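Local coordinates for protein cryptochrome DASH, chloroplastic/mitochondrial (PDB 2IJG) that binds FAD and a methenyltetrahydrofolate, repairs cyclobutane pyrimidine dimers in single-stranded DNA as a photolyase, and may act as a photoreceptor, at residues R48-V53 against F141-T146; L172-T177 against F333-I338. All blocks are in the same frame, centred on the assembly; numbering follows the deposited sequence.

Interaction 1. Residues R48-V53 against F141-T146; sequences RNDLRV and FAHKET
His-143 ND1 donates a short, nearly straight hydrogen bond to Asp-50 OD2 (2.5 Å, 163° at the hydrogen). The acceptor lies in the plane of the imidazole, at its edge, but the carboxylate stands almost upright to that ring, the two planes 83° apart, and is met on the anti side of OD2. Asp-50 can present this oxygen because its CG sits between the backbone N and the carbonyl carbon (chi1 55°), which turns the carboxylate to the histidine. Alongside, the Arg-48 chain passes Ala-142, its CD 4.3 Å from Ala-142 CB, then bends at chi3 to lay one face of its guanidinium on the aliphatic part of Glu-145, with Glu-145 CG 3.2 Å above the guanidinium plane, toward its rim. At the edge of the same group, Arg-48 NH1 gives the backbone O of His-143 a weak bond, 3.0 Å long. The stronger partner of Arg-48 NH1 is Glu-154, which also pairs with Lys-144 and accepts from the Glu-145 amide. Replacing Arg-48 by an alanine would probably deprive Glu-154 of one of its cationic partners and uncover the methylene face of Glu-145. The carboxylate of Glu-145 points elsewhere: OE2 forms a salt bridge with Arg-334, while OE1 accepts from a water at 2.8 Å. The contact ties the loop after strand 42-46 to the end of the adjacent strand 137-143, at the C-terminal edge of the parallel sheet in the Rossmann-like alpha/beta domain of photolyases. Of the direct polar links across it, only that from His-143 to Asp-50 is strong, Arg-48 and Glu-145 being satisfied mainly by Glu-154 and Arg-334. A carboxylate this close to ND1 would be expected to stabilise a protonated imidazole, an effect that Arg-52 NH1, 4.9 Å from His-143 NE2, may partly oppose.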
ATOM      1  N   ARG A  48     -11.262   3.691   7.191  1.00 29.62           N
ATOM      2  CA  ARG A  48     -10.936   2.623   6.228  1.00 30.05           C
ATOM      3  C   ARG A  48      -9.892   2.956   5.128  1.00 30.22           C
ATOM      4  O   ARG A  48     -10.254   3.386   4.040  1.00 33.18           O
ATOM      5  CB  ARG A  48     -12.237   2.130   5.547  1.00 29.34           C
ATOM      6  CG  ARG A  48     -12.798   3.071   4.474  1.00 27.90           C
ATOM      7  CD  ARG A  48     -14.213   2.738   3.990  1.00 25.83           C
ATOM      8  NE  ARG A  48     -14.349   1.401   3.420  1.00 24.25           N
ATOM      9  CZ  ARG A  48     -14.876   1.141   2.226  1.00 23.71           C
ATOM     10  NH1 ARG A  48     -15.310   2.128   1.451  1.00 22.10           N
ATOM     11  NH2 ARG A  48     -15.006  -0.114   1.819  1.00 22.21           N
ATOM     12  N   ASN A  49      -8.608   2.751   5.403  1.00 28.99           N
ATOM     13  CA  ASN A  49      -7.527   2.995   4.419  1.00 27.60           C
ATOM     14  C   ASN A  49      -7.232   4.388   3.850  1.00 25.92           C
ATOM     15  O   ASN A  49      -6.686   4.519   2.747  1.00 24.09           O
ATOM     16  CB  ASN A  49      -7.652   2.015   3.247  1.00 28.83           C
ATOM     17  CG  ASN A  49      -7.245   0.608   3.630  1.00 29.75           C
ATOM     18  OD1 ASN A  49      -6.119   0.376   4.069  1.00 30.92           O
ATOM     19  ND2 ASN A  49      -8.160  -0.337   3.478  1.00 30.58           N
ATOM     20  N   ASP A  50      -7.571   5.424   4.605  1.00 24.42           N
ATOM     21  CA  ASP A  50      -7.305   6.803   4.201  1.00 23.15           C
ATOM     22  C   ASP A  50      -6.979   7.482   5.526  1.00 22.46           C
ATOM     23  O   ASP A  50      -7.498   8.552   5.851  1.00 20.97           O
ATOM     24  CB  ASP A  50      -8.546   7.422   3.534  1.00 22.63           C
ATOM     25  CG  ASP A  50      -9.790   7.339   4.405  1.00 23.74           C
ATOM     26  OD1 ASP A  50      -9.780   6.567   5.387  1.00 22.11           O
ATOM     27  OD2 ASP A  50     -10.782   8.038   4.100  1.00 23.81           O
ATOM     28  N   LEU A  51      -6.097   6.816   6.269  1.00 21.54           N
ATOM     29  CA  LEU A  51      -5.662   7.220   7.604  1.00 21.36           C
ATOM     30  C   LEU A  51      -4.743   8.428   7.613  1.00 21.38           C
ATOM     31  O   LEU A  51      -3.552   8.326   7.916  1.00 20.40           O
ATOM     32  CB  LEU A  51      -4.979   6.031   8.282  1.00 19.90           C
ATOM     33  CG  LEU A  51      -5.732   4.707   8.073  1.00 20.04           C
ATOM     34  CD1 LEU A  51      -5.037   3.582   8.833  1.00 19.21           C
ATOM     35  CD2 LEU A  51      -7.174   4.857   8.540  1.00 18.73           C
ATOM     36  N   ARG A  52      -5.317   9.583   7.308  1.00 21.30           N
ATOM     37  CA  ARG A  52      -4.556  10.811   7.253  1.00 22.87           C
ATOM     38  C   ARG A  52      -5.492  12.011   7.312  1.00 23.20           C
ATOM     39  O   ARG A  52      -6.692  11.888   7.057  1.00 21.67           O
ATOM     40  CB  ARG A  52      -3.717  10.819   5.965  1.00 24.87           C
ATOM     41  CG  ARG A  52      -3.794  12.079   5.101  1.00 29.15           C
ATOM     42  CD  ARG A  52      -4.842  11.978   3.991  1.00 31.55           C
ATOM     43  NE  ARG A  52      -4.716  10.745   3.219  1.00 33.37           N
ATOM     44  CZ  ARG A  52      -5.328  10.499   2.060  1.00 32.71           C
ATOM     45  NH1 ARG A  52      -6.116  11.404   1.496  1.00 32.37           N
ATOM     46  NH2 ARG A  52      -5.179   9.316   1.484  1.00 32.15           N
ATOM     47  N   VAL A  53      -4.940  13.166   7.662  1.00 23.47           N
ATOM     48  CA  VAL A  53      -5.727  14.387   7.741  1.00 24.52           C
ATOM     49  C   VAL A  53      -5.506  15.292   6.534  1.00 25.07           C
ATOM     50  O   VAL A  53      -6.452  15.902   6.036  1.00 25.43           O
ATOM     51  CB  VAL A  53      -5.392  15.188   9.020  1.00 24.80           C
ATOM     52  CG1 VAL A  53      -6.125  16.519   9.007  1.00 25.47           C
ATOM     53  CG2 VAL A  53      -5.780  14.381  10.255  1.00 24.99           C
ATOM     54  N   PHE A 141     -19.539   9.946   5.942  1.00 22.90           N
ATOM     55  CA  PHE A 141     -18.575  10.155   4.866  1.00 22.77           C
ATOM     56  C   PHE A 141     -17.473   9.103   4.913  1.00 22.74           C
ATOM     57  O   PHE A 141     -17.139   8.588   5.979  1.00 22.07           O
ATOM     58  CB  PHE A 141     -17.931  11.544   4.958  1.00 22.52           C
ATOM     59  CG  PHE A 141     -18.808  12.656   4.460  1.00 22.92           C
ATOM     60  CD1 PHE A 141     -19.739  13.259   5.297  1.00 22.41           C
ATOM     61  CD2 PHE A 141     -18.709  13.090   3.141  1.00 22.92           C
ATOM     62  CE1 PHE A 141     -20.559  14.279   4.830  1.00 22.32           C
ATOM     63  CE2 PHE A 141     -19.528  14.112   2.662  1.00 23.27           C
ATOM     64  CZ  PHE A 141     -20.454  14.707   3.510  1.00 23.14           C
ATOM     65  N   ALA A 142     -16.906   8.803   3.748  1.00 22.45           N
ATOM     66  CA  ALA A 142     -15.834   7.818   3.625  1.00 22.34           C
ATOM     67  C   ALA A 142     -15.397   7.784   2.170  1.00 22.40           C
ATOM     68  O   ALA A 142     -16.107   8.286   1.299  1.00 22.15           O
ATOM     69  CB  ALA A 142     -16.329   6.435   4.049  1.00 21.55           C
ATOM     70  N   HIS A 143     -14.232   7.200   1.906  1.00 21.65           N
ATOM     71  CA  HIS A 143     -13.749   7.106   0.535  1.00 22.16           C
ATOM     72  C   HIS A 143     -14.319   5.877  -0.160  1.00 22.01           C
ATOM     73  O   HIS A 143     -14.574   4.847   0.468  1.00 21.52           O
ATOM     74  CB  HIS A 143     -12.217   7.049   0.492  1.00 22.61           C
ATOM     75  CG  HIS A 143     -11.556   8.390   0.574  1.00 23.90           C
ATOM     76  ND1 HIS A 143     -11.034   8.895   1.745  1.00 24.09           N
ATOM     77  CD2 HIS A 143     -11.334   9.333  -0.373  1.00 24.63           C
ATOM     78  CE1 HIS A 143     -10.519  10.090   1.517  1.00 24.83           C
ATOM     79  NE2 HIS A 143     -10.687  10.379   0.239  1.00 25.30           N
ATOM     80  N   LYS A 144     -14.525   6.005  -1.464  1.00 21.85           N
ATOM     81  CA  LYS A 144     -15.050   4.927  -2.288  1.00 21.89           C
ATOM     82  C   LYS A 144     -13.932   3.926  -2.578  1.00 22.03           C
ATOM     83  O   LYS A 144     -12.812   4.319  -2.905  1.00 20.27           O
ATOM     84  CB  LYS A 144     -15.568   5.498  -3.612  1.00 21.51           C
ATOM     85  CG  LYS A 144     -16.134   4.465  -4.581  1.00 21.06           C
ATOM     86  CD  LYS A 144     -17.570   4.107  -4.236  1.00 21.84           C
ATOM     87  CE  LYS A 144     -18.106   3.009  -5.143  1.00 20.16           C
ATOM     88  NZ  LYS A 144     -17.379   1.729  -4.913  1.00 19.32           N
ATOM     89  N   GLU A 145     -14.234   2.638  -2.445  1.00 22.44           N
ATOM     90  CA  GLU A 145     -13.260   1.589  -2.726  1.00 23.51           C
ATOM     91  C   GLU A 145     -13.643   0.947  -4.060  1.00 22.80           C
ATOM     92  O   GLU A 145     -14.707   1.248  -4.603  1.00 22.34           O
ATOM     93  CB  GLU A 145     -13.257   0.554  -1.607  1.00 25.23           C
ATOM     94  CG  GLU A 145     -12.586   1.046  -0.337  1.00 28.51           C
ATOM     95  CD  GLU A 145     -11.091   1.190  -0.512  1.00 30.59           C
ATOM     96  OE1 GLU A 145     -10.416   1.655   0.434  1.00 31.57           O
ATOM     97  OE2 GLU A 145     -10.593   0.831  -1.602  1.00 31.64           O
ATOM     98  N   THR A 146     -12.799   0.064  -4.588  1.00 21.88           N
ATOM     99  CA  THR A 146     -13.090  -0.549  -5.884  1.00 20.93           C
ATOM    100  C   THR A 146     -13.248  -2.065  -5.962  1.00 21.25           C
ATOM    101  O   THR A 146     -14.007  -2.559  -6.792  1.00 21.00           O
ATOM    102  CB  THR A 146     -12.034  -0.142  -6.923  1.00 20.64           C
ATOM    103  OG1 THR A 146     -10.733  -0.502  -6.447  1.00 20.62           O
ATOM    104  CG2 THR A 146     -12.085   1.358  -7.176  1.00 20.59           C
TER
HETATM  105  O   HOH W   1     -10.092   4.112   1.743  1.00 25.50           O

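Interaction 2. Residues L172-T177 against F333-I338; sequences LIWGST and FRFLSI. With FAD (flavin-adenine dinucleotide), chain B.
Trp-174 and Phe-335 approach each other obliquely, Trp-174 CH2 lying 3.2 Å from Phe-335 CE1. The planes are close to parallel, 9° apart, yet so far slid past each other (5.4 Å between the centroids of the six-membered ring of Trp-174 and the Phe-335 ring) that the rings barely overlap. Next to them the methyl CG2 of Thr-177 packs on the first methylenes of Arg-334, 3.9 Å from its CB. Ser-176 OG rests above the guanidinium face, 3.8 Å from Arg-334 NE and off toward the rim, without a hydrogen bond. A bend at chi2 (-78°) swings the arginine out beneath that serine. The contact joins the loop leaving strand 169-173, at the edge of the alpha/beta domain's parallel sheet, to helix 318-340 of the helical FAD-binding domain. Behind this first shell, Arg-334 is held by Glu-145 from the loop after the neighbouring strand, Thr-177 OG1 bonds to the backbone O of Tyr-179, and Arg-330, one turn earlier on the helix, bonds to Ser-176 O. Beside Arg-334 on the helix, Phe-333 meets the cofactor, with FAD N1A at the edge of its ring, 3.4 Å from Phe-333 CE2.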
ATOM      1  N   LEU A 172     -20.004   8.451  -0.332  1.00 25.63           N
ATOM      2  CA  LEU A 172     -18.704   7.916  -0.722  1.00 25.40           C
ATOM      3  C   LEU A 172     -17.994   8.862  -1.676  1.00 25.44           C
ATOM      4  O   LEU A 172     -18.473   9.136  -2.775  1.00 25.63           O
ATOM      5  CB  LEU A 172     -18.874   6.538  -1.363  1.00 24.36           C
ATOM      6  CG  LEU A 172     -19.555   5.509  -0.450  1.00 24.16           C
ATOM      7  CD1 LEU A 172     -19.830   4.227  -1.219  1.00 23.61           C
ATOM      8  CD2 LEU A 172     -18.670   5.238   0.761  1.00 23.73           C
ATOM      9  N   ILE A 173     -16.845   9.359  -1.240  1.00 25.80           N
ATOM     10  CA  ILE A 173     -16.060  10.292  -2.029  1.00 27.08           C
ATOM     11  C   ILE A 173     -14.875   9.611  -2.696  1.00 28.00           C
ATOM     12  O   ILE A 173     -14.099   8.901  -2.054  1.00 27.30           O
ATOM     13  CB  ILE A 173     -15.560  11.470  -1.143  1.00 27.29           C
ATOM     14  CG1 ILE A 173     -16.673  12.514  -0.973  1.00 29.28           C
ATOM     15  CG2 ILE A 173     -14.365  12.150  -1.788  1.00 27.34           C
ATOM     16  CD1 ILE A 173     -18.025  11.963  -0.571  1.00 28.17           C
ATOM     17  N   TRP A 174     -14.737   9.823  -3.997  1.00 29.12           N
ATOM     18  CA  TRP A 174     -13.627   9.219  -4.702  1.00 30.70           C
ATOM     19  C   TRP A 174     -12.391  10.036  -4.379  1.00 31.87           C
ATOM     20  O   TRP A 174     -12.453  11.261  -4.292  1.00 32.84           O
ATOM     21  CB  TRP A 174     -13.867   9.217  -6.205  1.00 30.77           C
ATOM     22  CG  TRP A 174     -13.345   7.972  -6.832  1.00 32.04           C
ATOM     23  CD1 TRP A 174     -13.957   6.745  -6.866  1.00 32.08           C
ATOM     24  CD2 TRP A 174     -12.067   7.798  -7.429  1.00 31.52           C
ATOM     25  NE1 TRP A 174     -13.130   5.818  -7.448  1.00 31.59           N
ATOM     26  CE2 TRP A 174     -11.962   6.437  -7.803  1.00 32.12           C
ATOM     27  CE3 TRP A 174     -10.997   8.657  -7.683  1.00 30.69           C
ATOM     28  CZ2 TRP A 174     -10.829   5.920  -8.416  1.00 32.10           C
ATOM     29  CZ3 TRP A 174      -9.878   8.147  -8.290  1.00 32.00           C
ATOM     30  CH2 TRP A 174      -9.798   6.786  -8.652  1.00 33.33           C
ATOM     31  N   GLY A 175     -11.268   9.361  -4.184  1.00 32.31           N
ATOM     32  CA  GLY A 175     -10.057  10.085  -3.870  1.00 34.64           C
ATOM     33  C   GLY A 175      -8.984   9.187  -3.304  1.00 35.49           C
ATOM     34  O   GLY A 175      -8.892   8.999  -2.091  1.00 38.07           O
ATOM     35  N   SER A 176      -8.174   8.625  -4.188  1.00 34.98           N
ATOM     36  CA  SER A 176      -7.091   7.748  -3.781  1.00 34.14           C
ATOM     37  C   SER A 176      -6.053   7.707  -4.890  1.00 32.19           C
ATOM     38  O   SER A 176      -4.969   7.165  -4.709  1.00 32.67           O
ATOM     39  CB  SER A 176      -7.622   6.335  -3.509  1.00 35.30           C
ATOM     40  OG  SER A 176      -8.290   5.806  -4.647  1.00 38.13           O
ATOM     41  N   THR A 177      -6.385   8.308  -6.030  1.00 30.43           N
ATOM     42  CA  THR A 177      -5.489   8.327  -7.183  1.00 28.52           C
ATOM     43  C   THR A 177      -4.947   9.713  -7.521  1.00 28.08           C
ATOM     44  O   THR A 177      -5.500  10.723  -7.093  1.00 28.40           O
ATOM     45  CB  THR A 177      -6.205   7.805  -8.432  1.00 27.94           C
ATOM     46  OG1 THR A 177      -7.351   8.622  -8.689  1.00 26.15           O
ATOM     47  CG2 THR A 177      -6.645   6.361  -8.237  1.00 26.74           C
ATOM     48  N   PHE A 333      -3.662   0.625 -12.002  1.00 16.41           N
ATOM     49  CA  PHE A 333      -4.201  -0.599 -11.423  1.00 16.81           C
ATOM     50  C   PHE A 333      -5.500  -0.364 -10.655  1.00 16.06           C
ATOM     51  O   PHE A 333      -6.360  -1.236 -10.606  1.00 14.90           O
ATOM     52  CB  PHE A 333      -3.142  -1.283 -10.549  1.00 16.87           C
ATOM     53  CG  PHE A 333      -2.108  -2.029 -11.350  1.00 18.04           C
ATOM     54  CD1 PHE A 333      -2.495  -3.034 -12.236  1.00 18.19           C
ATOM     55  CD2 PHE A 333      -0.762  -1.707 -11.255  1.00 18.49           C
ATOM     56  CE1 PHE A 333      -1.555  -3.701 -13.016  1.00 18.60           C
ATOM     57  CE2 PHE A 333       0.189  -2.370 -12.032  1.00 18.75           C
ATOM     58  CZ  PHE A 333      -0.208  -3.366 -12.913  1.00 18.73           C
ATOM     59  N   ARG A 334      -5.649   0.816 -10.067  1.00 17.05           N
ATOM     60  CA  ARG A 334      -6.880   1.140  -9.352  1.00 18.72           C
ATOM     61  C   ARG A 334      -8.035   1.127 -10.356  1.00 17.69           C
ATOM     62  O   ARG A 334      -9.066   0.502 -10.128  1.00 17.17           O
ATOM     63  CB  ARG A 334      -6.789   2.535  -8.733  1.00 21.34           C
ATOM     64  CG  ARG A 334      -6.290   2.572  -7.311  1.00 28.00           C
ATOM     65  CD  ARG A 334      -7.388   2.168  -6.329  1.00 31.89           C
ATOM     66  NE  ARG A 334      -6.937   2.313  -4.946  1.00 35.47           N
ATOM     67  CZ  ARG A 334      -7.650   1.954  -3.884  1.00 37.74           C
ATOM     68  NH1 ARG A 334      -8.860   1.424  -4.039  1.00 38.80           N
ATOM     69  NH2 ARG A 334      -7.153   2.126  -2.665  1.00 38.82           N
ATOM     70  N   PHE A 335      -7.855   1.830 -11.468  1.00 16.93           N
ATOM     71  CA  PHE A 335      -8.896   1.895 -12.485  1.00 17.80           C
ATOM     72  C   PHE A 335      -9.102   0.534 -13.129  1.00 17.68           C
ATOM     73  O   PHE A 335     -10.223   0.159 -13.479  1.00 17.45           O
ATOM     74  CB  PHE A 335      -8.536   2.940 -13.550  1.00 17.02           C
ATOM     75  CG  PHE A 335      -8.445   4.340 -13.011  1.00 17.47           C
ATOM     76  CD1 PHE A 335      -9.510   4.898 -12.313  1.00 17.94           C
ATOM     77  CD2 PHE A 335      -7.289   5.095 -13.185  1.00 18.24           C
ATOM     78  CE1 PHE A 335      -9.432   6.184 -11.795  1.00 17.12           C
ATOM     79  CE2 PHE A 335      -7.196   6.386 -12.668  1.00 18.25           C
ATOM     80  CZ  PHE A 335      -8.274   6.933 -11.969  1.00 18.20           C
ATOM     81  N   LEU A 336      -8.013  -0.209 -13.268  1.00 18.67           N
ATOM     82  CA  LEU A 336      -8.056  -1.530 -13.873  1.00 19.38           C
ATOM     83  C   LEU A 336      -8.902  -2.467 -13.006  1.00 19.70           C
ATOM     84  O   LEU A 336      -9.617  -3.331 -13.521  1.00 18.18           O
ATOM     85  CB  LEU A 336      -6.622  -2.056 -14.028  1.00 21.47           C
ATOM     86  CG  LEU A 336      -6.324  -3.337 -14.815  1.00 23.73           C
ATOM     87  CD1 LEU A 336      -6.746  -4.545 -13.992  1.00 25.46           C
ATOM     88  CD2 LEU A 336      -7.028  -3.301 -16.174  1.00 23.19           C
ATOM     89  N   SER A 337      -8.840  -2.282 -11.690  1.00 19.07           N
ATOM     90  CA  SER A 337      -9.615  -3.131 -10.792  1.00 20.07           C
ATOM     91  C   SER A 337     -11.114  -2.937 -11.022  1.00 19.94           C
ATOM     92  O   SER A 337     -11.906  -3.842 -10.774  1.00 20.10           O
ATOM     93  CB  SER A 337      -9.262  -2.839  -9.330  1.00 19.83           C
ATOM     94  OG  SER A 337      -9.669  -1.538  -8.951  1.00 22.43           O
ATOM     95  N   ILE A 338     -11.502  -1.759 -11.502  1.00 20.03           N
ATOM     96  CA  ILE A 338     -12.908  -1.491 -11.777  1.00 20.57           C
ATOM     97  C   ILE A 338     -13.312  -2.144 -13.100  1.00 20.81           C
ATOM     98  O   ILE A 338     -14.353  -2.791 -13.193  1.00 21.58           O
ATOM     99  CB  ILE A 338     -13.200   0.032 -11.873  1.00 20.66           C
ATOM    100  CG1 ILE A 338     -12.958   0.702 -10.520  1.00 21.34           C
ATOM    101  CG2 ILE A 338     -14.646   0.263 -12.301  1.00 20.89           C
ATOM    102  CD1 ILE A 338     -13.077   2.209 -10.562  1.00 21.74           C
TER
HETATM  103  PA  FAD B 526       9.249   3.741  -6.052  1.00 23.54           P
HETATM  104  O1A FAD B 526      10.036   4.011  -4.842  1.00 25.51           O
HETATM  105  O2A FAD B 526       9.327   2.677  -7.065  1.00 23.72           O
HETATM  106  O5B FAD B 526       7.839   4.423  -5.860  1.00 24.74           O
HETATM  107  C5B FAD B 526       6.836   4.407  -6.842  1.00 21.46           C
HETATM  108  C4B FAD B 526       5.477   4.443  -6.173  1.00 20.05           C
HETATM  109  O4B FAD B 526       4.552   4.238  -7.269  1.00 18.28           O
HETATM  110  C3B FAD B 526       5.199   3.311  -5.160  1.00 19.37           C
HETATM  111  O3B FAD B 526       5.316   3.684  -3.801  1.00 19.01           O
HETATM  112  C2B FAD B 526       3.804   2.833  -5.535  1.00 18.32           C
HETATM  113  O2B FAD B 526       2.726   3.392  -4.826  1.00 20.13           O
HETATM  114  C1B FAD B 526       3.730   3.087  -7.028  1.00 18.88           C
HETATM  115  N9A FAD B 526       4.195   1.982  -7.900  1.00 18.07           N
HETATM  116  C8A FAD B 526       5.454   1.693  -8.363  1.00 18.17           C
HETATM  117  N7A FAD B 526       5.531   0.637  -9.131  1.00 16.74           N
HETATM  118  C5A FAD B 526       4.232   0.190  -9.180  1.00 16.89           C
HETATM  119  C6A FAD B 526       3.638  -0.924  -9.853  1.00 15.97           C
HETATM  120  N6A FAD B 526       4.365  -1.758 -10.598  1.00 15.70           N
HETATM  121  N1A FAD B 526       2.297  -1.116  -9.712  1.00 16.37           N
HETATM  122  C2A FAD B 526       1.591  -0.244  -8.944  1.00 16.88           C
HETATM  123  N3A FAD B 526       2.044   0.830  -8.273  1.00 17.40           N
HETATM  124  C4A FAD B 526       3.416   0.985  -8.446  1.00 16.69           C
HETATM  125  N1  FAD B 526       2.656  -2.619  -4.484  1.00 25.51           N
HETATM  126  C2  FAD B 526       1.710  -2.299  -3.593  1.00 26.74           C
HETATM  127  O2  FAD B 526       1.646  -1.153  -3.072  1.00 28.49           O
HETATM  128  N3  FAD B 526       0.822  -3.293  -3.186  1.00 25.19           N
HETATM  129  C4  FAD B 526       0.784  -4.590  -3.716  1.00 24.44           C
HETATM  130  O4  FAD B 526      -0.049  -5.384  -3.258  1.00 25.86           O
HETATM  131  C4X FAD B 526       1.754  -4.882  -4.747  1.00 24.74           C
HETATM  132  N5  FAD B 526       1.837  -6.158  -5.377  1.00 24.57           N
HETATM  133  C5X FAD B 526       2.875  -6.380  -6.327  1.00 24.09           C
HETATM  134  C6  FAD B 526       2.972  -7.648  -6.983  1.00 23.08           C
HETATM  135  C7  FAD B 526       3.951  -7.911  -7.928  1.00 23.01           C
HETATM  136  C7M FAD B 526       3.963  -9.302  -8.570  1.00 22.73           C
HETATM  137  C8  FAD B 526       4.892  -6.903  -8.283  1.00 22.62           C
HETATM  138  C8M FAD B 526       5.975  -7.108  -9.325  1.00 22.96           C
HETATM  139  C9  FAD B 526       4.820  -5.622  -7.623  1.00 23.37           C
HETATM  140  C9A FAD B 526       3.847  -5.347  -6.652  1.00 24.58           C
HETATM  141  N10 FAD B 526       3.699  -4.091  -5.949  1.00 25.40           N
HETATM  142  C10 FAD B 526       2.678  -3.880  -5.055  1.00 25.12           C
HETATM  143  C1' FAD B 526       4.541  -2.936  -5.914  1.00 27.32           C
HETATM  144  C2' FAD B 526       5.699  -2.320  -6.613  1.00 25.64           C
HETATM  145  O2' FAD B 526       6.712  -3.315  -6.790  1.00 24.16           O
HETATM  146  C3' FAD B 526       5.791  -1.333  -5.454  1.00 26.41           C
HETATM  147  O3' FAD B 526       4.634  -0.482  -5.555  1.00 22.68           O
HETATM  148  C4' FAD B 526       6.946  -0.348  -5.279  1.00 29.11           C
HETATM  149  O4' FAD B 526       8.127  -1.163  -5.178  1.00 29.83           O
HETATM  150  C5' FAD B 526       6.560   0.304  -3.950  1.00 29.97           C
HETATM  151  O5' FAD B 526       7.370   1.322  -3.325  1.00 31.93           O
HETATM  152  P   FAD B 526       8.774   1.804  -3.754  1.00 27.85           P
HETATM  153  O1P FAD B 526       9.121   2.789  -2.776  1.00 29.92           O
HETATM  154  O2P FAD B 526       9.661   0.629  -3.870  1.00 33.23           O
HETATM  155  O3P FAD B 526       8.613   2.480  -5.238  1.00 26.39           O

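The two contacts lie about 11 Å apart, centre to centre, on the same side of the chain's centre, and follow in series: interaction 1 closes before interaction 2 opens. They share the five-stranded parallel sheet, where strands 137-143 and 169-173 are neighbours and Ala-142 O probably accepts from Ile-173 N (2.9 Å). Interaction 1 stays within the alpha/beta domain, whereas interaction 2 crosses to helix 318-340. That helix is also reached from 141-146, where Thr-146 OG1 and Ser-337 OG probably share a hydrogen bond. Successive strand ends therefore join the sheet domain to the helix that borders the FAD adenine.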